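Local structure of hypothetical protein BACOVA_04980 (Bacteroides ovatus, 3UFI) at residues I15-N20 with V151-S156; E95-A100 with F139-G144; F228-P233 with Q254-G259. The protein is probably a FimA-type fimbrial subunit, a building block or accessory of a pilus that serves cell adhesion. All blocks are in the same frame, centred on the assembly; numbering follows the deposited sequence. Where two conformers were deposited one is given.

Contact 1. Residues I15-N20 with V151-S156; sequences IEIYGN and VTFDFS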
loop_
_atom_site.group_PDB
_atom_site.type_symbol
_atom_site.label_atom_id
_atom_site.label_comp_id
_atom_site.label_asym_id
_atom_site.label_seq_id
_atom_site.Cartn_x
_atom_site.Cartn_y
_atom_site.Cartn_z
ATOM N N ILE A 15 16.254 -19.623 5.458
ATOM C CA ILE A 15 15.555 -19.453 4.190
ATOM C C ILE A 15 16.041 -18.110 3.600
ATOM O O ILE A 15 16.506 -17.228 4.331
ATOM C CB ILE A 15 14.010 -19.523 4.321
ATOM C CG1 ILE A 15 13.464 -18.367 5.221
ATOM C CG2 ILE A 15 13.560 -20.958 4.732
ATOM C CD1 ILE A 15 12.053 -18.155 5.258
ATOM N N GLU A 16 15.947 -17.966 2.291
ATOM C CA GLU A 16 16.364 -16.747 1.611
ATOM C C GLU A 16 15.137 -16.124 1.022
ATOM O O GLU A 16 14.408 -16.780 0.280
ATOM C CB GLU A 16 17.384 -17.064 0.520
ATOM C CG GLU A 16 18.691 -17.639 1.021
ATOM C CD GLU A 16 19.518 -18.020 -0.189
ATOM O OE1 GLU A 16 20.127 -17.107 -0.792
ATOM O OE2 GLU A 16 19.407 -19.184 -0.636
ATOM N N ILE A 17 14.917 -14.864 1.314
ATOM C CA ILE A 17 13.687 -14.191 0.931
ATOM C C ILE A 17 13.886 -13.128 -0.143
ATOM O O ILE A 17 14.819 -12.318 -0.115
ATOM C CB ILE A 17 13.030 -13.600 2.223
ATOM C CG1 ILE A 17 12.680 -14.768 3.216
ATOM C CG2 ILE A 17 11.797 -12.729 1.883
ATOM C CD1 ILE A 17 12.083 -14.420 4.451
ATOM N N TYR A 18 12.951 -13.161 -1.095
ATOM C CA TYR A 18 12.785 -12.213 -2.167
ATOM C C TYR A 18 11.342 -11.748 -2.203
ATOM O O TYR A 18 10.455 -12.416 -1.661
ATOM C CB TYR A 18 13.137 -12.827 -3.525
ATOM C CG TYR A 18 14.561 -13.274 -3.722
ATOM C CD1 TYR A 18 14.942 -14.587 -3.439
ATOM C CD2 TYR A 18 15.488 -12.446 -4.357
ATOM C CE1 TYR A 18 16.210 -15.060 -3.765
ATOM C CE2 TYR A 18 16.764 -12.915 -4.695
ATOM C CZ TYR A 18 17.100 -14.236 -4.435
ATOM O OH TYR A 18 18.337 -14.731 -4.754
ATOM N N GLY A 19 11.106 -10.645 -2.907
ATOM C CA GLY A 19 9.772 -10.098 -3.056
ATOM C C GLY A 19 9.541 -9.431 -4.393
ATOM O O GLY A 19 10.388 -8.673 -4.880
ATOM N N ASN A 20 8.371 -9.723 -4.981
ATOM C CA ASN A 20 7.819 -9.063 -6.172
ATOM C C ASN A 20 6.666 -8.208 -5.720
ATOM O O ASN A 20 6.009 -8.551 -4.735
ATOM C CB ASN A 20 7.299 -10.085 -7.198
ATOM C CG ASN A 20 8.310 -10.760 -8.047
ATOM O OD1 ASN A 20 9.186 -10.128 -8.624
ATOM N ND2 ASN A 20 8.118 -12.052 -8.260
ATOM N N VAL A 151 12.705 -18.334 -1.169
ATOM C CA VAL A 151 11.252 -18.152 -1.332
ATOM C C VAL A 151 11.033 -16.732 -1.845
ATOM O O VAL A 151 11.641 -15.794 -1.322
ATOM C CB VAL A 151 10.401 -18.466 -0.053
ATOM C CG1 VAL A 151 10.955 -17.768 1.186
ATOM C CG2 VAL A 151 8.913 -18.106 -0.252
ATOM N N THR A 152 10.166 -16.576 -2.845
ATOM C CA THR A 152 9.779 -15.264 -3.353
ATOM C C THR A 152 8.330 -14.984 -3.012
ATOM O O THR A 152 7.440 -15.702 -3.466
ATOM C CB THR A 152 9.990 -15.123 -4.866
ATOM O OG1 THR A 152 11.346 -15.413 -5.152
ATOM C CG2 THR A 152 9.654 -13.680 -5.376
ATOM N N PHE A 153 8.085 -13.920 -2.255
ATOM C CA PHE A 153 6.726 -13.502 -1.974
ATOM C C PHE A 153 6.194 -12.648 -3.117
ATOM O O PHE A 153 6.932 -11.812 -3.655
ATOM C CB PHE A 153 6.668 -12.673 -0.673
ATOM C CG PHE A 153 6.925 -13.454 0.580
ATOM C CD1 PHE A 153 5.940 -14.276 1.121
ATOM C CD2 PHE A 153 8.138 -13.349 1.242
ATOM C CE1 PHE A 153 6.178 -15.001 2.292
ATOM C CE2 PHE A 153 8.364 -14.049 2.435
ATOM C CZ PHE A 153 7.386 -14.881 2.942
ATOM N N ASP A 154 4.929 -12.861 -3.495
ATOM C CA ASP A 154 4.269 -12.029 -4.498
ATOM C C ASP A 154 3.315 -11.077 -3.776
ATOM O O ASP A 154 2.210 -11.472 -3.395
ATOM C CB ASP A 154 3.535 -12.845 -5.577
ATOM C CG ASP A 154 3.024 -11.965 -6.709
ATOM O OD1 ASP A 154 3.683 -10.937 -7.009
ATOM O OD2 ASP A 154 1.963 -12.294 -7.286
ATOM N N PHE A 155 3.769 -9.852 -3.520
ATOM C CA PHE A 155 2.994 -8.845 -2.793
ATOM C C PHE A 155 1.998 -8.131 -3.686
ATOM O O PHE A 155 2.272 -7.862 -4.853
ATOM C CB PHE A 155 3.918 -7.799 -2.151
ATOM C CG PHE A 155 4.822 -8.286 -1.042
ATOM C CD1 PHE A 155 6.105 -8.755 -1.322
ATOM C CD2 PHE A 155 4.438 -8.168 0.293
ATOM C CE1 PHE A 155 6.979 -9.125 -0.289
ATOM C CE2 PHE A 155 5.308 -8.548 1.327
ATOM C CZ PHE A 155 6.569 -9.028 1.027
ATOM N N SER A 156 0.841 -7.813 -3.120
ATOM C CA SER A 156 -0.189 -7.004 -3.779
ATOM C C SER A 156 -0.450 -5.781 -2.953
ATOM O O SER A 156 -0.454 -5.885 -1.736
ATOM C CB SER A 156 -1.491 -7.783 -3.934
ATOM O OG SER A 156 -1.367 -8.739 -4.964
#

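Contact 2. Residues E95-A100 with F139-G144; sequences EFTLNA and FAQATG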
loop_
_atom_site.group_PDB
_atom_site.type_symbol
_atom_site.label_atom_id
_atom_site.label_comp_id
_atom_site.label_asym_id
_atom_site.label_seq_id
_atom_site.Cartn_x
_atom_site.Cartn_y
_atom_site.Cartn_z
ATOM N N GLU A 95 6.423 -28.988 3.891
ATOM C CA GLU A 95 6.018 -27.697 3.341
ATOM C C GLU A 95 5.560 -26.762 4.436
ATOM O O GLU A 95 5.117 -27.205 5.493
ATOM C CB GLU A 95 4.898 -27.862 2.315
ATOM C CG GLU A 95 5.294 -28.716 1.122
ATOM C CD GLU A 95 4.340 -28.692 -0.053
ATOM O OE1 GLU A 95 3.121 -28.494 0.158
ATOM O OE2 GLU A 95 4.821 -28.878 -1.194
ATOM N N PHE A 96 5.673 -25.460 4.176
ATOM C CA PHE A 96 5.263 -24.398 5.088
ATOM C C PHE A 96 4.484 -23.360 4.339
ATOM O O PHE A 96 4.650 -23.214 3.125
ATOM C CB PHE A 96 6.483 -23.737 5.748
ATOM C CG PHE A 96 7.354 -24.661 6.567
ATOM C CD1 PHE A 96 8.312 -25.467 5.957
ATOM C CD2 PHE A 96 7.240 -24.702 7.955
ATOM C CE1 PHE A 96 9.105 -26.327 6.717
ATOM C CE2 PHE A 96 8.050 -25.540 8.715
ATOM C CZ PHE A 96 8.976 -26.346 8.096
ATOM N N THR A 97 3.628 -22.648 5.060
ATOM C CA THR A 97 2.903 -21.494 4.580
ATOM C C THR A 97 3.487 -20.294 5.302
ATOM O O THR A 97 3.602 -20.307 6.525
ATOM C CB THR A 97 1.393 -21.607 4.759
ATOM O OG1 THR A 97 0.934 -22.746 4.041
ATOM C CG2 THR A 97 0.660 -20.355 4.263
ATOM N N LEU A 98 3.882 -19.273 4.542
ATOM C CA LEU A 98 4.442 -18.046 5.104
ATOM C C LEU A 98 3.693 -16.856 4.594
ATOM O O LEU A 98 3.286 -16.847 3.438
ATOM C CB LEU A 98 5.943 -17.888 4.725
ATOM C CG LEU A 98 7.004 -18.499 5.650
ATOM C CD1 LEU A 98 6.961 -20.038 5.634
ATOM C CD2 LEU A 98 8.395 -18.043 5.230
ATOM N N ASN A 99 3.519 -15.843 5.438
ATOM C CA ASN A 99 2.855 -14.574 5.107
ATOM C C ASN A 99 3.842 -13.460 5.227
ATOM O O ASN A 99 4.758 -13.567 6.047
ATOM C CB ASN A 99 1.675 -14.266 6.057
ATOM C CG ASN A 99 0.601 -15.297 6.139
ATOM O OD1 ASN A 99 0.116 -15.814 5.133
ATOM N ND2 ASN A 99 0.169 -15.572 7.354
ATOM N N ALA A 100 3.671 -12.385 4.480
ATOM C CA ALA A 100 4.553 -11.245 4.632
ATOM C C ALA A 100 3.772 -9.973 4.368
ATOM O O ALA A 100 2.747 -10.012 3.696
ATOM C CB ALA A 100 5.759 -11.368 3.701
ATOM N N PHE A 139 0.624 -7.119 0.984
ATOM C CA PHE A 139 0.513 -8.421 1.628
ATOM C C PHE A 139 0.897 -9.510 0.654
ATOM O O PHE A 139 0.621 -9.394 -0.537
ATOM C CB PHE A 139 -0.909 -8.657 2.167
ATOM C CG PHE A 139 -1.161 -10.051 2.712
ATOM C CD1 PHE A 139 -0.812 -10.378 4.022
ATOM C CD2 PHE A 139 -1.724 -11.044 1.906
ATOM C CE1 PHE A 139 -1.040 -11.666 4.522
ATOM C CE2 PHE A 139 -1.954 -12.325 2.405
ATOM C CZ PHE A 139 -1.609 -12.630 3.709
ATOM N N ALA A 140 1.491 -10.605 1.168
ATOM C CA ALA A 140 1.826 -11.780 0.359
ATOM C C ALA A 140 1.644 -13.031 1.180
ATOM O O ALA A 140 1.794 -13.006 2.390
ATOM C CB ALA A 140 3.262 -11.696 -0.145
ATOM N N GLN A 141 1.283 -14.110 0.537
ATOM C CA GLN A 141 1.225 -15.409 1.188
ATOM C C GLN A 141 1.850 -16.413 0.238
ATOM O O GLN A 141 1.489 -16.453 -0.938
ATOM C CB GLN A 141 -0.183 -15.815 1.630
ATOM C CG GLN A 141 -0.161 -17.217 2.245
ATOM C CD GLN A 141 -1.497 -17.681 2.730
ATOM O OE1 GLN A 141 -2.295 -18.251 1.977
ATOM N NE2 GLN A 141 -1.741 -17.481 4.012
ATOM N N ALA A 142 2.849 -17.151 0.728
ATOM C CA ALA A 142 3.556 -18.187 -0.033
ATOM C C ALA A 142 3.255 -19.561 0.551
ATOM O O ALA A 142 3.438 -19.783 1.749
ATOM C CB ALA A 142 5.060 -17.915 -0.012
ATOM N N THR A 143 2.763 -20.479 -0.288
ATOM C CA THR A 143 2.474 -21.862 0.118
ATOM C C THR A 143 3.557 -22.768 -0.490
ATOM O O THR A 143 4.233 -22.356 -1.427
ATOM C CB THR A 143 1.066 -22.276 -0.309
ATOM O OG1 THR A 143 0.987 -22.177 -1.732
ATOM C CG2 THR A 143 -0.023 -21.427 0.344
ATOM N N GLY A 144 3.738 -23.954 0.069
ATOM C CA GLY A 144 4.723 -24.923 -0.410
ATOM C C GLY A 144 6.157 -24.477 -0.205
ATOM O O GLY A 144 7.041 -24.884 -0.954
HETATM O O HOH W 1 7.157 -27.065 -2.819
HETATM O O HOH W 2 2.022 -25.170 1.926
#

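Contact 3. Residues F228-P233 with Q254-G259; sequences FPQDMP and QNLESG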
loop_
_atom_site.group_PDB
_atom_site.type_symbol
_atom_site.label_atom_id
_atom_site.label_comp_id
_atom_site.label_asym_id
_atom_site.label_seq_id
_atom_site.Cartn_x
_atom_site.Cartn_y
_atom_site.Cartn_z
ATOM N N PHE A 228 -8.162 3.603 2.673
ATOM C CA PHE A 228 -8.621 2.265 2.959
ATOM C C PHE A 228 -9.756 1.928 1.994
ATOM O O PHE A 228 -10.580 2.802 1.695
ATOM C CB PHE A 228 -9.061 2.100 4.424
ATOM C CG PHE A 228 -7.889 1.979 5.365
ATOM C CD1 PHE A 228 -7.208 0.773 5.505
ATOM C CD2 PHE A 228 -7.479 3.066 6.136
ATOM C CE1 PHE A 228 -6.104 0.668 6.356
ATOM C CE2 PHE A 228 -6.385 2.958 7.001
ATOM C CZ PHE A 228 -5.707 1.758 7.112
ATOM N N PRO A 229 -9.779 0.692 1.450
ATOM C CA PRO A 229 -10.870 0.303 0.540
ATOM C C PRO A 229 -12.239 0.545 1.178
ATOM O O PRO A 229 -12.431 0.274 2.362
ATOM C CB PRO A 229 -10.601 -1.200 0.302
ATOM C CG PRO A 229 -9.133 -1.325 0.473
ATOM C CD PRO A 229 -8.838 -0.439 1.652
ATOM N N GLN A 230 -13.182 1.074 0.394
ATOM C CA GLN A 230 -14.513 1.459 0.875
ATOM C C GLN A 230 -15.473 1.756 -0.253
ATOM O O GLN A 230 -15.073 2.200 -1.329
ATOM C CB GLN A 230 -14.400 2.751 1.751
ATOM C CG GLN A 230 -13.900 4.002 0.981
ATOM C CD GLN A 230 -13.546 5.139 1.889
ATOM O OE1 GLN A 230 -14.364 6.010 2.141
ATOM N NE2 GLN A 230 -12.333 5.141 2.438
ATOM N N ASP A 231 -16.752 1.623 0.034
ATOM C CA ASP A 231 -17.772 2.066 -0.905
ATOM C C ASP A 231 -17.977 3.552 -0.592
ATOM O O ASP A 231 -18.327 3.894 0.546
ATOM C CB ASP A 231 -19.065 1.235 -0.774
ATOM C CG ASP A 231 -20.033 1.372 -1.934
ATOM O OD1 ASP A 231 -19.658 1.975 -2.956
ATOM O OD2 ASP A 231 -21.149 0.847 -1.832
HETATM N N MSE A 232 -17.642 4.438 -1.537
HETATM C CA MSE A 232 -17.780 5.881 -1.279
HETATM C C MSE A 232 -19.224 6.242 -0.896
HETATM O O MSE A 232 -20.138 5.623 -1.450
HETATM C CB MSE A 232 -17.370 6.709 -2.500
HETATM C CG MSE A 232 -15.869 6.761 -2.730
HETATM SE SE MSE A 232 -15.498 7.391 -4.545
HETATM C CE MSE A 232 -15.575 9.319 -4.231
ATOM N N PRO A 233 -19.471 7.197 0.043
ATOM C CA PRO A 233 -20.869 7.590 0.335
ATOM C C PRO A 233 -21.445 8.342 -0.876
ATOM O O PRO A 233 -20.666 8.724 -1.743
ATOM C CB PRO A 233 -20.726 8.496 1.563
ATOM C CG PRO A 233 -19.394 9.152 1.364
ATOM C CD PRO A 233 -18.514 8.049 0.788
ATOM N N GLN A 254 -18.154 5.830 -6.418
ATOM C CA GLN A 254 -18.064 4.406 -6.745
ATOM C C GLN A 254 -17.452 3.646 -5.589
ATOM O O GLN A 254 -16.961 4.238 -4.635
ATOM C CB GLN A 254 -17.249 4.184 -8.042
ATOM C CG GLN A 254 -15.788 4.623 -7.933
ATOM C CD GLN A 254 -15.122 4.752 -9.268
ATOM O OE1 GLN A 254 -15.208 3.862 -10.114
ATOM N NE2 GLN A 254 -14.406 5.853 -9.467
ATOM N N ASN A 255 -17.452 2.324 -5.702
ATOM C CA ASN A 255 -16.829 1.425 -4.754
ATOM C C ASN A 255 -15.295 1.378 -5.028
ATOM O O ASN A 255 -14.876 1.133 -6.158
ATOM C CB ASN A 255 -17.480 0.039 -4.892
ATOM C CG ASN A 255 -16.964 -0.966 -3.905
ATOM O OD1 ASN A 255 -16.714 -0.659 -2.749
ATOM N ND2 ASN A 255 -16.817 -2.197 -4.334
ATOM N N LEU A 256 -14.475 1.650 -4.004
ATOM C CA LEU A 256 -13.012 1.665 -4.120
ATOM C C LEU A 256 -12.450 0.378 -3.543
ATOM O O LEU A 256 -12.452 0.184 -2.327
ATOM C CB LEU A 256 -12.413 2.899 -3.430
ATOM C CG LEU A 256 -13.059 4.270 -3.746
ATOM C CD1 LEU A 256 -12.492 5.337 -2.852
ATOM C CD2 LEU A 256 -12.897 4.660 -5.221
ATOM N N GLU A 257 -12.066 -0.548 -4.439
ATOM C CA GLU A 257 -11.565 -1.868 -4.047
ATOM C C GLU A 257 -10.059 -1.924 -3.927
ATOM O O GLU A 257 -9.353 -1.103 -4.515
ATOM C CB GLU A 257 -12.019 -2.928 -5.045
ATOM C CG GLU A 257 -13.528 -2.996 -5.178
ATOM C CD GLU A 257 -13.960 -4.166 -6.028
ATOM O OE1 GLU A 257 -13.761 -4.112 -7.262
ATOM O OE2 GLU A 257 -14.454 -5.159 -5.452
ATOM N N SER A 258 -9.579 -2.904 -3.139
ATOM C CA SER A 258 -8.161 -3.238 -2.921
ATOM C C SER A 258 -7.434 -3.429 -4.242
ATOM O O SER A 258 -7.946 -4.130 -5.130
ATOM C CB SER A 258 -8.064 -4.558 -2.154
ATOM O OG SER A 258 -7.650 -4.371 -0.816
ATOM N N GLY A 259 -6.249 -2.846 -4.350
ATOM C CA GLY A 259 -5.385 -3.043 -5.506
ATOM C C GLY A 259 -5.749 -2.318 -6.778
ATOM O O GLY A 259 -5.152 -2.589 -7.822
#

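Contact 1. Residues I15-N20 with V151-S156
Ile17 and Phe153 meet because of how Ile17 is turned about its first torsion (chi1 -62°): CG1 stands anti to the carbonyl carbon and CG2 anti to the backbone N. CG2 thereby reaches the edge of the Phe153 ring, in its plane, 3.7 Å from Phe153 CE2. Val151 turns CG1 into the space between its own N and carbonyl carbon (chi1 49°), a less common choice that lays this methyl alongside Ile17 CG1 at 4.0 Å, the two side chains pointing the same way. Ile15 CD1 touches the same Val151 methyl.

Under these side chains runs a parallel ladder. Tyr18 bridges two residues of the partner strand, giving its N-H to Val151 O and receiving that of Phe153 at its O; Asn20 does likewise with Phe153 O and Phe155 N. The ladder begins where Val151 N binds Glu16 O at 2.7 Å. Gly19 CA comes up to the edge of the Phe155 ring, near its plane, 4.1 Å from Phe155 CE1. Trp38 meets Phe155 edge-to-face and bonds Gly19 O through its indole nitrogen.

The other face carries Tyr18, Thr152, Asn20 and Asp154. Tyr18 CB lies 3.5 Å from Thr152 OG1, and Asn20 ND2 rests on the Thr152 methyl; in the conformer given, Asp154 OD2 bonds Asn22 ND2. Apolar residues on one face and polar ones on the other imply a sheet whose inner side closes on strands 43-51, 95-102 and 138-146, while the polar face is largely exposed within the single chain.

Contact 2. Residues E95-A100 with F139-G144
Gln141 NE2 reaches Asn99 OD1 at 2.7 Å, the shortest polar bond between strands 95-100 and 139-143. The side chains lie side by side, their amide planes only 21° apart, with the donor in the plane of the accepting carbonyl. Asn99 was modelled in two conformers, so the bond holds for the one described here. In it Asn99 also gives ND2 to Glu49 of strand 43-51, so that both ends of the amide are held. The chain of Gln141 is extended through CG, and its amide is turned at chi3 (87°) so that NE2 points at Asn99 OD1; Thr97 CG2 crosses this amide 3.8 Å from Gln141 NE2.

The pair sits on an antiparallel ladder within the large mixed sheet of this fimbrillin-like protein, and Asn99 with Gln141 is a non-hydrogen-bonded pair. The hydrogen-bonded pairs on either side, Leu98 with Ala142 and Ala100 with Ala140, each exchange two backbone bonds. Leu98, Ala100 and Ala140 face inward, where Phe153 and Phe155 of strand 150-156 pack their side chains against them.

Phe139, with CG anti to the backbone N (chi1 173°), brings its ring beside Asn99 and Ala100, CD1 3.6 Å from Ala100 O and CE1 4.1 Å from Asn99 CB. Replacing Phe139 by alanine would probably open a gap beside Asn99 CB and Ala100 O, with less to keep the Asn99 side chain in place.

At the far end Glu95 lays its carboxyl carbon, CD, 3.8 Å from Gly144 CA. One water accepts from Gly144 N at 2.8 Å and holds Thr97 OG1 weakly; a second donates to Gly144 O and, weakly, to Glu95 OE2.

Contact 3. Residues F228-P233 with Q254-G259
A short two-stranded antiparallel ladder joins Gln230-Asp231 to Asn255-Leu256, and strands 237-242 and 245-250 lie between them along the chain. Gln230 and Leu256 form its hydrogen-bonded pair, with Leu256 N to Gln230 O at 2.8 Å and Gln230 N to Leu256 O in return. Two residues on, Met232 N donates to Gln254 O at 3.2 Å, the longest of the three backbone bonds, its donor standing above the carbonyl plane and off the lone pairs.

Met232, a selenomethionine, carries the apolar side of the contact. Its CG lies anti to the carbonyl carbon (chi1 -74°) and the chain runs on extended at chi2, which lays SE along the Gln254 backbone, 3.5 Å from Gln254 O. Its CG meets Leu256 CD1 at 3.7 Å, and Leu256 CD2 lies beside SE; the two side chains cross at a slant. Tyr264 touches Met232 as well, and its hydroxyl receives Gln254 NE2.

As a worked case of a small sheet tied into loops, this one is held to its surroundings by three polar side chains: Gln254 through Tyr264, Gln230 through Gln185, and Ser258 through position 158. Gln230 NE2 bonds Phe228 O at 3.0 Å, straight at the donor (172°), and also Gln185 O, which fixes the rotation of its amide. The Pro229 ring rests on Ser258, CG to OG 3.6 Å, and that hydroxyl bonds the backbone O of the dimethylated Lys158.

On the exposed face Asp231 stands opposite Asn255, and the two flat groups are turned 75° apart. The carboxylate touches by its OD1, which comes 3.4 Å from Asn255 CA and close to CB, while Asn255 OD1 lies 3.5 Å from Asp231 CA.

In the fold
Contacts 1 and 2 belong to one mixed sheet and pack against each other, their centres about 9 Å apart. Strands 138-146 and 150-156 follow each other in the chain, and Phe139 O is probably hydrogen-bonded to Ser156 N, while the Phe153 side chain packs on Ala140 and Leu98. In sequence, both segments of contact 2 fall between those of contact 1. Contact 3 comes later and forms its own two-stranded sheet, on the other side of the chain's centre from contact 1; its centre is about 27 Å from that of contact 1 and 26 Å from that of contact 2. The chain thus has two separately tied regions, consistent with the two-domain build of FimA-type fimbrillins.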